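Local coordinates for RNA-binding protein RMD9, mitochondrial (Saccharomyces cerevisiae S288C, PDB 7A9X), which binds a dodecameric sequence motif in the 3'-UTRs of mitochondrial mRNAs and is involved in their processing or stability, at residues 112-116 with 173-177; 166-172 with 205-211; 187-191 with 214-219; 229-233 with 251-255. One frame throughout, in Å; residues are numbered along the deposited sequence.

Interaction 1: residues 112-116 with 173-177; sequences IHLLH and HLLTS. With nucleotides of chain B.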
# COMPACT_ATOMS: atom_id res chain seq x y z
N ILE A 112 4.38 -9.72 -20.92
CA ILE A 112 3.77 -9.93 -19.61
C ILE A 112 4.74 -9.56 -18.50
O ILE A 112 4.37 -8.88 -17.53
CB ILE A 112 3.28 -11.38 -19.46
CG1 ILE A 112 2.20 -11.70 -20.50
CG2 ILE A 112 2.76 -11.63 -18.06
CD1 ILE A 112 1.71 -13.13 -20.44
N HIS A 113 5.99 -10.00 -18.62
CA HIS A 113 7.02 -9.61 -17.66
C HIS A 113 7.14 -8.09 -17.58
O HIS A 113 7.24 -7.52 -16.48
CB HIS A 113 8.35 -10.25 -18.05
CG HIS A 113 9.47 -9.98 -17.08
ND1 HIS A 113 10.77 -10.38 -17.33
CD2 HIS A 113 9.49 -9.37 -15.88
CE1 HIS A 113 11.54 -10.02 -16.32
NE2 HIS A 113 10.79 -9.41 -15.42
N LEU A 114 7.12 -7.42 -18.73
CA LEU A 114 7.25 -5.97 -18.76
C LEU A 114 6.10 -5.29 -18.02
O LEU A 114 6.31 -4.36 -17.23
CB LEU A 114 7.33 -5.47 -20.20
CG LEU A 114 7.44 -3.96 -20.37
CD1 LEU A 114 8.69 -3.46 -19.67
CD2 LEU A 114 7.45 -3.58 -21.84
N LEU A 115 4.87 -5.75 -18.27
CA LEU A 115 3.72 -5.22 -17.53
C LEU A 115 3.84 -5.51 -16.04
O LEU A 115 3.40 -4.70 -15.22
CB LEU A 115 2.42 -5.80 -18.09
CG LEU A 115 2.11 -5.52 -19.57
CD1 LEU A 115 0.89 -6.30 -20.02
CD2 LEU A 115 1.91 -4.03 -19.81
N HIS A 116 4.43 -6.65 -15.68
CA HIS A 116 4.67 -6.93 -14.27
C HIS A 116 5.63 -5.91 -13.67
O HIS A 116 5.37 -5.37 -12.59
CB HIS A 116 5.22 -8.35 -14.10
CG HIS A 116 5.34 -8.79 -12.68
ND1 HIS A 116 6.00 -9.94 -12.30
CD2 HIS A 116 4.86 -8.24 -11.53
CE1 HIS A 116 5.94 -10.08 -10.99
NE2 HIS A 116 5.25 -9.06 -10.50
N HIS A 173 4.75 -14.73 -14.58
CA HIS A 173 4.59 -13.28 -14.45
C HIS A 173 3.13 -12.87 -14.58
O HIS A 173 2.71 -11.88 -13.96
CB HIS A 173 5.46 -12.55 -15.47
CG HIS A 173 6.92 -12.57 -15.16
ND1 HIS A 173 7.49 -11.76 -14.20
CD2 HIS A 173 7.93 -13.30 -15.69
CE1 HIS A 173 8.79 -12.00 -14.15
NE2 HIS A 173 9.08 -12.93 -15.04
N LEU A 174 2.34 -13.60 -15.37
CA LEU A 174 0.93 -13.28 -15.51
C LEU A 174 0.19 -13.52 -14.20
O LEU A 174 -0.55 -12.65 -13.71
CB LEU A 174 0.30 -14.10 -16.63
CG LEU A 174 -1.15 -13.77 -16.99
CD1 LEU A 174 -1.24 -12.49 -17.80
CD2 LEU A 174 -1.82 -14.93 -17.72
N LEU A 175 0.37 -14.70 -13.61
CA LEU A 175 -0.29 -15.07 -12.37
C LEU A 175 0.26 -14.30 -11.17
O LEU A 175 -0.51 -13.96 -10.27
CB LEU A 175 -0.15 -16.58 -12.14
CG LEU A 175 -0.73 -17.43 -13.27
CD1 LEU A 175 -0.21 -18.85 -13.22
CD2 LEU A 175 -2.24 -17.38 -13.22
N THR A 176 1.57 -14.02 -11.14
CA THR A 176 2.11 -13.20 -10.07
C THR A 176 1.55 -11.79 -10.11
O THR A 176 1.25 -11.20 -9.07
CB THR A 176 3.64 -13.16 -10.14
OG1 THR A 176 4.16 -14.49 -10.19
CG2 THR A 176 4.19 -12.44 -8.91
N SER A 177 1.37 -11.25 -11.32
CA SER A 177 0.79 -9.92 -11.46
C SER A 177 -0.63 -9.88 -10.90
O SER A 177 -0.97 -9.00 -10.11
CB SER A 177 0.80 -9.49 -12.92
OG SER A 177 2.13 -9.38 -13.41
P A B 4 12.53 -13.32 -13.98
OP1 A B 4 11.52 -14.15 -14.67
OP2 A B 4 12.49 -11.84 -14.11
O5' A B 4 12.48 -13.62 -12.41
C5' A B 4 12.58 -14.94 -11.90
C4' A B 4 13.24 -14.97 -10.55
O4' A B 4 14.66 -14.69 -10.68
C3' A B 4 12.75 -13.92 -9.55
O3' A B 4 11.55 -14.29 -8.90
C2' A B 4 13.94 -13.79 -8.61
O2' A B 4 13.98 -14.87 -7.69
C1' A B 4 15.11 -13.93 -9.58
N9 A B 4 15.54 -12.61 -10.07
C8 A B 4 15.37 -12.08 -11.33
N7 A B 4 15.86 -10.87 -11.46
C5 A B 4 16.37 -10.58 -10.21
C6 A B 4 17.03 -9.44 -9.69
N6 A B 4 17.28 -8.35 -10.41
N1 A B 4 17.42 -9.47 -8.40
C2 A B 4 17.16 -10.58 -7.68
N3 A B 4 16.56 -11.70 -8.05
C4 A B 4 16.19 -11.64 -9.34
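His113 and His173 lie face over face in an offset stack, their centroids 3.9 Å apart and their planes inclined by only 17°. The overlap is toward the rims, with His113 CD2 over His173 CE1, and the CB of His113 also sits above the His173 ring as a CH-pi contact.

Two hydrogen bonds leave the rim of that imidazole. His173 NE2 donates to OP1 of nucleotide A4 of chain B at 2.8 Å, while His173 ND1 meets His116 ND1 at 3.0 Å in a nearly straight line (176°). His116 reaches it with CG anti to the backbone N (chi1 -173°), and its NE2 is bound by Glu180; His113 ND1 in turn pairs with Tyr169. An alanine in place of His113 would strip one face of His173 and leave Tyr169 without its imidazole mate, so the phosphate-binding ring would probably be freer to turn.

Apolar contacts fill the flanks: Ile112 CG2 rests 3.8 Å from Leu174 CB, and Thr176 CG2 touches His116 CE1. The two segments run roughly parallel.

NE2 of His173 keeps its proton and donates a hydrogen bond to the phosphate, and a carboxylate faces NE2 of His116. With one further proton in the ND1-ND1 bond, the two imidazoles would probably share a single positive charge opposite the RNA backbone.

Interaction 2: residues 166-172 with 205-211; sequences VSGYGAT and AFQEPKV. With nucleotides of chain B.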
# COMPACT_ATOMS: atom_id res chain seq x y z
N VAL A 166 1.93 -18.74 -24.68
CA VAL A 166 2.78 -18.26 -23.60
C VAL A 166 3.57 -19.43 -23.03
O VAL A 166 3.15 -20.58 -23.11
CB VAL A 166 1.94 -17.55 -22.50
CG1 VAL A 166 1.19 -18.57 -21.63
CG2 VAL A 166 2.81 -16.63 -21.66
N SER A 167 4.74 -19.12 -22.49
CA SER A 167 5.62 -20.10 -21.89
C SER A 167 5.41 -20.13 -20.37
O SER A 167 4.61 -19.37 -19.82
CB SER A 167 7.08 -19.80 -22.23
OG SER A 167 7.53 -18.63 -21.57
N GLY A 168 6.13 -21.02 -19.70
CA GLY A 168 6.08 -21.06 -18.25
C GLY A 168 6.65 -19.81 -17.60
O GLY A 168 6.22 -19.41 -16.52
N TYR A 169 7.63 -19.19 -18.26
CA TYR A 169 8.17 -17.92 -17.78
C TYR A 169 7.12 -16.82 -17.88
O TYR A 169 6.94 -16.04 -16.93
CB TYR A 169 9.43 -17.58 -18.58
CG TYR A 169 9.77 -16.12 -18.76
CD1 TYR A 169 10.38 -15.39 -17.74
CD2 TYR A 169 9.54 -15.48 -19.97
CE1 TYR A 169 10.71 -14.06 -17.92
CE2 TYR A 169 9.86 -14.15 -20.16
CZ TYR A 169 10.45 -13.44 -19.13
OH TYR A 169 10.77 -12.12 -19.33
N GLY A 170 6.39 -16.76 -18.99
CA GLY A 170 5.31 -15.79 -19.11
C GLY A 170 4.11 -16.11 -18.25
O GLY A 170 3.41 -15.21 -17.79
N ALA A 171 3.86 -17.40 -18.01
CA ALA A 171 2.73 -17.79 -17.17
C ALA A 171 2.93 -17.35 -15.73
O ALA A 171 1.97 -16.93 -15.06
CB ALA A 171 2.52 -19.30 -17.24
N THR A 172 4.16 -17.42 -15.22
CA THR A 172 4.42 -17.03 -13.84
C THR A 172 4.26 -15.53 -13.64
O THR A 172 3.70 -15.10 -12.63
CB THR A 172 5.82 -17.47 -13.41
OG1 THR A 172 6.79 -16.97 -14.34
CG2 THR A 172 5.92 -18.98 -13.33
N ALA A 205 2.85 -25.51 -20.34
CA ALA A 205 3.64 -24.45 -19.71
C ALA A 205 3.06 -24.08 -18.35
O ALA A 205 3.81 -23.82 -17.40
CB ALA A 205 3.71 -23.23 -20.62
N PHE A 206 1.73 -24.05 -18.23
CA PHE A 206 1.09 -23.73 -16.97
C PHE A 206 1.23 -24.84 -15.93
O PHE A 206 0.87 -24.62 -14.77
CB PHE A 206 -0.40 -23.42 -17.18
CG PHE A 206 -0.68 -22.00 -17.59
CD1 PHE A 206 -0.57 -21.61 -18.92
CD2 PHE A 206 -1.06 -21.06 -16.65
CE1 PHE A 206 -0.83 -20.31 -19.30
CE2 PHE A 206 -1.33 -19.75 -17.03
CZ PHE A 206 -1.21 -19.37 -18.35
N GLN A 207 1.73 -26.01 -16.31
CA GLN A 207 1.96 -27.11 -15.39
C GLN A 207 3.43 -27.29 -15.05
O GLN A 207 3.78 -28.24 -14.34
CB GLN A 207 1.38 -28.40 -15.96
CG GLN A 207 -0.11 -28.34 -16.21
CD GLN A 207 -0.90 -28.09 -14.94
OE1 GLN A 207 -0.54 -28.56 -13.86
NE2 GLN A 207 -1.98 -27.32 -15.06
N GLU A 208 4.30 -26.42 -15.54
CA GLU A 208 5.71 -26.50 -15.24
C GLU A 208 5.96 -26.26 -13.75
O GLU A 208 5.16 -25.59 -13.08
CB GLU A 208 6.49 -25.49 -16.07
CG GLU A 208 6.51 -25.80 -17.56
CD GLU A 208 7.27 -24.77 -18.37
OE1 GLU A 208 7.00 -24.65 -19.59
OE2 GLU A 208 8.14 -24.08 -17.79
N PRO A 209 7.05 -26.81 -13.20
CA PRO A 209 7.28 -26.70 -11.75
C PRO A 209 7.28 -25.28 -11.21
O PRO A 209 6.77 -25.06 -10.10
CB PRO A 209 8.65 -27.38 -11.57
CG PRO A 209 8.73 -28.35 -12.69
CD PRO A 209 8.03 -27.70 -13.85
N LYS A 210 7.84 -24.32 -11.94
CA LYS A 210 7.89 -22.96 -11.41
C LYS A 210 6.51 -22.32 -11.37
O LYS A 210 6.26 -21.45 -10.53
CB LYS A 210 8.86 -22.10 -12.23
CG LYS A 210 8.52 -21.95 -13.70
CD LYS A 210 9.52 -21.01 -14.35
CE LYS A 210 9.42 -21.02 -15.87
NZ LYS A 210 10.49 -20.18 -16.48
N VAL A 211 5.60 -22.75 -12.25
CA VAL A 211 4.23 -22.27 -12.17
C VAL A 211 3.49 -22.95 -11.02
O VAL A 211 2.70 -22.31 -10.32
CB VAL A 211 3.50 -22.49 -13.52
CG1 VAL A 211 2.11 -21.89 -13.47
CG2 VAL A 211 4.31 -21.89 -14.66
P A B 3 14.46 -18.94 -13.48
OP1 A B 3 14.59 -18.58 -12.05
OP2 A B 3 13.29 -19.73 -13.94
O5' A B 3 14.50 -17.59 -14.33
C5' A B 3 15.53 -16.63 -14.12
C4' A B 3 15.49 -15.57 -15.19
O4' A B 3 15.74 -16.18 -16.48
C3' A B 3 14.17 -14.85 -15.36
O3' A B 3 14.00 -13.80 -14.42
C2' A B 3 14.22 -14.38 -16.81
O2' A B 3 15.01 -13.20 -16.93
C1' A B 3 14.98 -15.53 -17.48
N9 A B 3 14.07 -16.52 -18.09
C8 A B 3 13.53 -17.64 -17.51
N7 A B 3 12.76 -18.33 -18.32
C5 A B 3 12.79 -17.62 -19.50
C6 A B 3 12.18 -17.82 -20.75
N6 A B 3 11.38 -18.85 -21.02
N1 A B 3 12.42 -16.92 -21.73
C2 A B 3 13.22 -15.88 -21.46
N3 A B 3 13.86 -15.58 -20.33
C4 A B 3 13.60 -16.50 -19.38
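Thr172, whose CG2 meets Val211 CG2 across the contact at 3.6 Å, ties its hydroxyl back into its own helix: OG1 donates to Tyr169 O at 2.8 Å from a position 37° out of the carbonyl plane. That bond and the methyl contact depend on one rotation. With chi1 at 53°, OG1 lies between the backbone N and the carbonyl carbon, which turns CG2 toward the segment 205-211.

Gly168 is the tight point of the approach. Ala205 CB comes to 3.4 Å from Gly168 N, and Lys210 CE presses on the carbonyl carbon of Gly168. A CB built on this glycine would fall about 2.2 Å from Glu208 OE2 as that carboxylate now lies, which is consistent with the absence of a side chain here. Further from the RNA, Ala171 CB stands over the centre of the Phe206 ring, 3.8 Å from its centroid and 8° off the normal, and Val166 CG1 touches the same ring at CE1.

On the RNA side, Tyr169 lays one ring face against the base of nucleotide A3 of chain B, its CG 3.5 Å from C5 of A3, while its hydroxyl is held by His113. The extended Lys210 chain brings NZ to 3.5 Å from N7 of the same adenine.

Ser167 and Glu208 stand at the N-caps of helices 168-180 and 209-223, the leading helices of the assigned repeats PPR1 and PPR2. Such side-by-side first helices, with their early residues turned to a base, are characteristic of the RNA-binding groove of pentatricopeptide repeat proteins.

Interaction 3: residues 187-191 with 214-219; sequences CIRIW and FMLPLL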
# COMPACT_ATOMS: atom_id res chain seq x y z
N CYS A 187 -6.53 -16.05 -10.18
CA CYS A 187 -5.32 -16.81 -10.50
C CYS A 187 -5.61 -18.30 -10.57
O CYS A 187 -5.07 -19.00 -11.43
CB CYS A 187 -4.23 -16.53 -9.46
SG CYS A 187 -3.62 -14.84 -9.43
N ILE A 188 -6.46 -18.80 -9.68
CA ILE A 188 -6.78 -20.22 -9.68
C ILE A 188 -7.63 -20.57 -10.89
O ILE A 188 -7.44 -21.62 -11.52
CB ILE A 188 -7.48 -20.61 -8.36
CG1 ILE A 188 -6.60 -20.21 -7.17
CG2 ILE A 188 -7.77 -22.10 -8.32
CD1 ILE A 188 -7.17 -20.62 -5.82
N ARG A 189 -8.57 -19.70 -11.26
CA ARG A 189 -9.41 -19.95 -12.42
C ARG A 189 -8.58 -19.99 -13.70
O ARG A 189 -8.72 -20.91 -14.52
CB ARG A 189 -10.50 -18.88 -12.53
CG ARG A 189 -11.41 -18.77 -11.32
CD ARG A 189 -12.26 -17.51 -11.41
NE ARG A 189 -12.86 -17.16 -10.13
CZ ARG A 189 -13.48 -16.01 -9.89
NH1 ARG A 189 -13.57 -15.09 -10.83
NH2 ARG A 189 -13.99 -15.78 -8.69
N ILE A 190 -7.71 -19.00 -13.89
CA ILE A 190 -6.87 -18.96 -15.08
C ILE A 190 -5.97 -20.18 -15.15
O ILE A 190 -5.80 -20.79 -16.21
CB ILE A 190 -6.05 -17.65 -15.12
CG1 ILE A 190 -6.97 -16.45 -15.29
CG2 ILE A 190 -5.01 -17.69 -16.23
CD1 ILE A 190 -6.24 -15.12 -15.30
N TRP A 191 -5.37 -20.56 -14.02
CA TRP A 191 -4.45 -21.69 -14.01
C TRP A 191 -5.18 -22.99 -14.33
O TRP A 191 -4.73 -23.77 -15.18
CB TRP A 191 -3.75 -21.78 -12.65
CG TRP A 191 -2.89 -23.00 -12.49
CD1 TRP A 191 -1.70 -23.25 -13.10
CD2 TRP A 191 -3.15 -24.13 -11.64
NE1 TRP A 191 -1.20 -24.47 -12.70
CE2 TRP A 191 -2.08 -25.03 -11.80
CE3 TRP A 191 -4.19 -24.47 -10.77
CZ2 TRP A 191 -2.01 -26.24 -11.12
CZ3 TRP A 191 -4.12 -25.67 -10.09
CH2 TRP A 191 -3.04 -26.55 -10.27
N PHE A 214 4.37 -21.19 -7.74
CA PHE A 214 3.56 -20.01 -7.45
C PHE A 214 2.18 -20.41 -6.96
O PHE A 214 1.59 -19.72 -6.12
CB PHE A 214 3.42 -19.12 -8.68
CG PHE A 214 2.37 -18.05 -8.52
CD1 PHE A 214 2.69 -16.83 -7.95
CD2 PHE A 214 1.06 -18.27 -8.92
CE1 PHE A 214 1.74 -15.85 -7.78
CE2 PHE A 214 0.10 -17.29 -8.75
CZ PHE A 214 0.43 -16.08 -8.18
N MET A 215 1.64 -21.52 -7.48
CA MET A 215 0.25 -21.86 -7.21
C MET A 215 0.06 -22.50 -5.84
O MET A 215 -1.02 -22.36 -5.24
CB MET A 215 -0.28 -22.79 -8.30
CG MET A 215 -0.76 -22.05 -9.53
SD MET A 215 -2.13 -20.96 -9.09
CE MET A 215 -1.97 -19.70 -10.34
N LEU A 216 1.08 -23.19 -5.32
CA LEU A 216 0.93 -23.91 -4.06
C LEU A 216 0.43 -23.04 -2.92
O LEU A 216 -0.51 -23.46 -2.23
CB LEU A 216 2.26 -24.59 -3.70
CG LEU A 216 2.73 -25.71 -4.63
CD1 LEU A 216 4.11 -26.20 -4.22
CD2 LEU A 216 1.73 -26.85 -4.63
N PRO A 217 0.98 -21.85 -2.66
CA PRO A 217 0.43 -21.03 -1.56
C PRO A 217 -1.03 -20.65 -1.76
O PRO A 217 -1.77 -20.54 -0.77
CB PRO A 217 1.34 -19.80 -1.55
CG PRO A 217 2.61 -20.27 -2.15
CD PRO A 217 2.19 -21.23 -3.22
N LEU A 218 -1.46 -20.44 -3.00
CA LEU A 218 -2.87 -20.12 -3.24
C LEU A 218 -3.75 -21.34 -3.04
O LEU A 218 -4.88 -21.23 -2.54
CB LEU A 218 -3.06 -19.56 -4.65
CG LEU A 218 -2.29 -18.28 -4.99
CD1 LEU A 218 -2.72 -17.77 -6.36
CD2 LEU A 218 -2.51 -17.21 -3.93
N LEU A 219 -3.26 -22.52 -3.42
CA LEU A 219 -4.04 -23.74 -3.26
C LEU A 219 -4.17 -24.13 -1.79
O LEU A 219 -5.23 -24.59 -1.36
CB LEU A 219 -3.42 -24.89 -4.06
CG LEU A 219 -3.36 -24.68 -5.58
CD1 LEU A 219 -2.82 -25.92 -6.27
CD2 LEU A 219 -4.73 -24.32 -6.12
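The axes of segments 187-191 and 214-219 approach to 11.0 Å with their N-to-C directions 125° apart, and the CA atoms of Ile188 and Leu218 come within 7.5 Å of each other.

Met215 and Trp191 bury the largest areas in the contact. The Met215 chain runs past the indole in the opposite sense. Its CG, anti to the carbonyl carbon (chi1 -83°), stands 3.7 Å above the centroid of the five-membered ring, 7° from the normal. A bend at chi2 then carries SD to a more slanting position over the same ring, a Met-aromatic contact, and the terminal CE continues to Trp191 CB at 3.6 Å and to Cys187 O at 3.4 Å. Trp191 is also tethered at NE1 by the carbonyl of Phe206.

Helix 184-193 falls in the assigned repeat PPR1 and helix 209-223 in PPR2, so this is the joint by which the second helix of one helical hairpin lies across the first helix of the next in an alpha-alpha solenoid.

Leucines close the joint beside the methionine. Leu219 CD1 meets the far end of the indole at Trp191 CZ3, 4.0 Å away, with the two side chains crossing at about a right angle. Leu218 CD1 packs 3.7 Å from Cys187 CB, while Ile188 CD1 approaches Leu218 O. The Cys187 sulfur lies near the plane of the Phe214 ring, at its edge, with SG 4.4 Å from CZ.

Interaction 4: residues 229-233 with 251-255; sequences PNELY and LIKVF
Phe255 reaches over to Tyr233 and Pro229; its ring, on the first helix of one pentatricopeptide repeat, meets the second helix of the repeat before it: segment 229-233 belongs to the assigned PPR2 and 251-255 to PPR3.

In the first shell, Phe255 CE2 comes to 3.9 Å from Tyr233 CD1. The two ring planes are nearly perpendicular (89°), the centroids are 5.8 Å apart, and the approach is oblique, neither a stack nor edge-to-face. At its tip, Phe255 CZ lies 4.2 Å from Pro229 CB, and the Asn230 side chain crosses the ring obliquely. With an alanine at Phe255 the ring contacts to Pro229, Asn230 and Tyr233 would vanish, which would probably open a gap between the helices and let the Tyr233 ring shift.

Leu251, one turn earlier, divides its two methyls between neighbours: CD1 sits 3.9 Å from Pro229 CB, and CD2 goes toward the backbone of Tyr233 and to Leu232 CB. CG, anti to the backbone N (chi1 -161°), carries this branch toward the other helix. Val254 CG1 adds a looser contact, 4.2 Å from Pro229 CG.

Farther out, Leu216 of helix 209-223 backs both Leu251 and Val254, and helix 261-270 covers Tyr233 through Lys263, Ser266 and Leu267. The axes of the two segments stand 10.9 Å apart at 128°, with Phe255, Leu251, Val254 and Pro229 packed between them.

Pro229 also contributes its carbonyl: the O atom accepts from Tyr233 N at 2.7 Å within the helix, and Phe255 CZ approaches that same oxygen to 4.0 Å.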
# COMPACT_ATOMS: atom_id res chain seq x y z
N PRO A 229 1.14 -31.23 -1.04
CA PRO A 229 2.44 -30.71 -0.57
C PRO A 229 3.35 -31.78 0.03
O PRO A 229 4.53 -31.86 -0.34
CB PRO A 229 2.03 -29.66 0.47
CG PRO A 229 0.70 -29.19 0.00
CD PRO A 229 0.02 -30.40 -0.55
N ASN A 230 2.84 -32.60 0.96
CA ASN A 230 3.69 -33.60 1.60
C ASN A 230 4.21 -34.63 0.61
O ASN A 230 5.33 -35.13 0.76
CB ASN A 230 2.94 -34.29 2.74
CG ASN A 230 2.81 -33.41 3.97
OD1 ASN A 230 1.72 -33.24 4.52
ND2 ASN A 230 3.93 -32.85 4.41
N GLU A 231 3.41 -34.97 -0.41
CA GLU A 231 3.90 -35.86 -1.45
C GLU A 231 5.02 -35.20 -2.24
O GLU A 231 6.04 -35.84 -2.54
CB GLU A 231 2.75 -36.27 -2.38
CG GLU A 231 3.17 -37.18 -3.52
CD GLU A 231 2.06 -37.41 -4.53
OE1 GLU A 231 0.88 -37.33 -4.14
OE2 GLU A 231 2.37 -37.65 -5.71
N LEU A 232 4.86 -33.92 -2.58
CA LEU A 232 5.94 -33.19 -3.24
C LEU A 232 7.16 -33.05 -2.34
O LEU A 232 8.30 -33.08 -2.83
CB LEU A 232 5.45 -31.81 -3.68
CG LEU A 232 4.46 -31.78 -4.84
CD1 LEU A 232 3.93 -30.37 -5.06
CD2 LEU A 232 5.12 -32.31 -6.11
N TYR A 233 6.95 -32.92 -1.03
CA TYR A 233 8.09 -32.84 -0.11
C TYR A 233 8.91 -34.13 -0.15
O TYR A 233 10.15 -34.08 -0.13
CB TYR A 233 7.61 -32.55 1.31
CG TYR A 233 8.71 -32.54 2.35
CD1 TYR A 233 9.47 -31.41 2.58
CD2 TYR A 233 8.98 -33.68 3.10
CE1 TYR A 233 10.48 -31.40 3.53
CE2 TYR A 233 9.99 -33.68 4.05
CZ TYR A 233 10.73 -32.54 4.27
OH TYR A 233 11.73 -32.55 5.21
N LEU A 251 6.54 -24.19 -1.80
CA LEU A 251 6.40 -25.27 -0.84
C LEU A 251 6.84 -24.83 0.56
O LEU A 251 6.22 -25.22 1.56
CB LEU A 251 7.20 -26.49 -1.30
CG LEU A 251 6.82 -27.84 -0.68
CD1 LEU A 251 5.33 -28.09 -0.81
CD2 LEU A 251 7.61 -28.96 -1.34
N ILE A 252 7.89 -24.02 0.64
CA ILE A 252 8.31 -23.48 1.93
C ILE A 252 7.21 -22.59 2.51
O ILE A 252 6.90 -22.68 3.71
CB ILE A 252 9.64 -22.71 1.78
CG1 ILE A 252 10.77 -23.68 1.46
CG2 ILE A 252 9.95 -21.92 3.05
CD1 ILE A 252 12.01 -23.00 0.93
N LYS A 253 6.61 -21.74 1.69
CA LYS A 253 5.57 -20.84 2.18
C LYS A 253 4.37 -21.61 2.71
O LYS A 253 3.80 -21.24 3.75
CB LYS A 253 5.14 -19.87 1.07
CG LYS A 253 6.21 -18.87 0.66
CD LYS A 253 5.68 -17.88 -0.37
CE LYS A 253 6.73 -16.84 -0.71
NZ LYS A 253 6.20 -15.78 -1.61
N VAL A 254 3.97 -22.68 2.02
CA VAL A 254 2.86 -23.50 2.49
C VAL A 254 3.17 -24.07 3.87
O VAL A 254 2.36 -23.98 4.80
CB VAL A 254 2.56 -24.62 1.48
CG1 VAL A 254 1.58 -25.63 2.07
CG2 VAL A 254 2.01 -24.04 0.18
N PHE A 255 4.37 -24.64 4.03
CA PHE A 255 4.75 -25.26 5.29
C PHE A 255 4.93 -24.24 6.41
O PHE A 255 4.77 -24.59 7.58
CB PHE A 255 6.02 -26.08 5.10
CG PHE A 255 5.80 -27.37 4.36
CD1 PHE A 255 4.70 -28.16 4.65
CD2 PHE A 255 6.67 -27.79 3.37
CE1 PHE A 255 4.48 -29.35 3.99
CE2 PHE A 255 6.46 -28.98 2.70
CZ PHE A 255 5.36 -29.76 3.01

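In the fold
Interactions 1 and 2 interleave along the chain, as do 2 and 3, and interaction 4 comes after; segment 112-116 precedes the assigned repeats. Interactions 1 and 2 share helix 168-180, and their centres are 11 Å apart; a probable hydrogen bond of 2.6 Å between His113 ND1 and Tyr169 OH couples the residues that meet nucleotides A4 and A3. Interaction 3 joins interaction 2 through Trp191 NE1 and Phe206 O, 2.9 Å apart, and interaction 1 through Leu175 CD1 and Met215 CE, 3.5 Å apart. Interaction 4 touches interaction 3, where Val254 CG2 lies 3.5 Å from Leu216 O. Interactions 1 and 2 touch the RNA, the first through a hydrogen bond to a phosphate, whereas the nearest atoms of 3 and 4 remain about 7 Å from it.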